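PDB 3ON1: BH2414 protein from Bacillus halodurans, which is of unknown function but belongs to the ribosomal protein L7Ae/L30e/S12e/Gadd45 family, many of whose members bind RNA, and so may do likewise. Local coordinates for residues V86-A89 / G90-R93. Numbering follows the deposited sequence. Where two conformers were deposited one is given.
Sequences VKDA and GFSR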
# COMPACT_ATOMS: atom_id res chain seq x y z
N VAL A 86 3.19 -2.62 -2.51
CA VAL A 86 3.67 -3.94 -2.12
C VAL A 86 4.35 -4.63 -3.31
O VAL A 86 3.74 -4.80 -4.38
CB VAL A 86 2.51 -4.80 -1.54
CG1 VAL A 86 3.03 -6.14 -1.02
CG2 VAL A 86 1.80 -4.04 -0.43
N LYS A 87 5.60 -5.05 -3.10
CA LYS A 87 6.46 -5.55 -4.18
C LYS A 87 6.44 -7.06 -4.34
O LYS A 87 7.03 -7.60 -5.28
CB LYS A 87 7.90 -5.09 -3.98
CG LYS A 87 8.09 -3.58 -3.96
CD LYS A 87 9.54 -3.17 -4.16
CE LYS A 87 10.44 -3.70 -3.07
NZ LYS A 87 11.78 -3.05 -3.11
N ASP A 88 5.78 -7.73 -3.40
CA ASP A 88 5.72 -9.18 -3.42
C ASP A 88 4.29 -9.63 -3.67
O ASP A 88 3.39 -9.29 -2.88
CB ASP A 88 6.24 -9.76 -2.10
CG ASP A 88 6.22 -11.28 -2.08
OD1 ASP A 88 7.19 -11.90 -2.57
OD2 ASP A 88 5.24 -11.85 -1.58
N ALA A 89 4.08 -10.39 -4.74
CA ALA A 89 2.74 -10.83 -5.14
C ALA A 89 2.01 -11.65 -4.07
O ALA A 89 0.80 -11.52 -3.92
CB ALA A 89 2.79 -11.60 -6.48
N GLY A 90 2.75 -12.49 -3.35
CA GLY A 90 2.16 -13.28 -2.25
C GLY A 90 1.63 -12.40 -1.13
O GLY A 90 0.50 -12.58 -0.67
N PHE A 91 2.44 -11.45 -0.69
CA PHE A 91 1.99 -10.47 0.29
C PHE A 91 0.80 -9.66 -0.24
O PHE A 91 -0.17 -9.41 0.49
CB PHE A 91 3.13 -9.53 0.69
CG PHE A 91 3.97 -10.04 1.83
CD1 PHE A 91 3.55 -9.86 3.14
CD2 PHE A 91 5.19 -10.67 1.60
CE1 PHE A 91 4.32 -10.31 4.21
CE2 PHE A 91 5.98 -11.13 2.67
CZ PHE A 91 5.53 -10.95 3.97
N SER A 92 0.87 -9.24 -1.50
CA SER A 92 -0.21 -8.46 -2.10
C SER A 92 -1.54 -9.21 -2.05
O SER A 92 -2.56 -8.63 -1.66
CB SER A 92 0.13 -8.06 -3.54
OG SER A 92 1.19 -7.12 -3.55
N ARG A 93 -1.53 -10.48 -2.44
CA ARG A 93 -2.73 -11.31 -2.45
C ARG A 93 -3.32 -11.40 -1.04
O ARG A 93 -4.50 -11.11 -0.83
CB ARG A 93 -2.44 -12.71 -2.99
CG ARG A 93 -2.47 -12.80 -4.51
CD ARG A 93 -2.56 -14.25 -5.00
NE ARG A 93 -1.47 -15.06 -4.48
CZ ARG A 93 -0.28 -15.18 -5.06
NH1 ARG A 93 -0.03 -14.54 -6.19
NH2 ARG A 93 0.66 -15.93 -4.51
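Asp88 caps the helix 89-100 by reaching its carboxylate forward over the first turn, where OD2 accepts from the backbone N of Phe91 at 3.0 Å. The bond is fairly straight, 163° at the hydrogen, and enters through the anti lone pair of OD2, the one facing away from OD1. Gly90 N also lies 3.1 Å from Asp88 OD2, so the carboxylate sits over the amides that open the helix, where their dipoles would be expected to favour its negative charge. Asp88 OD2 also comes to the edge of the aromatic ring, 3.4 Å from Phe91 CD2, with carboxylate and ring planes 76° apart.

Behind the cap the main chain takes over with i to i+4 bonds: Ser92 N gives to Asp88 O, and Arg93 N gives to Ala89 O, both at 2.9 Å. Asp88 thus serves the first turn twice, through its side chain and through its carbonyl. This is the N-cap of the last helix in a mixed alpha/beta fold of the L7Ae/L30e type, entered by a short turn from strand 83-86.

The Ser92 hydroxyl faces back toward the strand end. Ser92 OG is hydrogen-bonded to Thr36 OG1 and lies 3.2 Å from Asp88 O, a second possible acceptor for its proton.

On the inner side of the turn Val86 CG1, anti to the backbone N (chi1 -175°), meets both Phe91 CB, 3.8 Å away, and Ser92 OG, 3.3 Å away, while the Phe91 side chain also touches Leu9, Leu12 and Ala13 of helix 5-15. On the outside, the side chain of Arg93 bends so that Ala89 O lies above one face of the guanidinium, off toward its rim, with Arg93 NH1 4.1 Å from Ala89 CB.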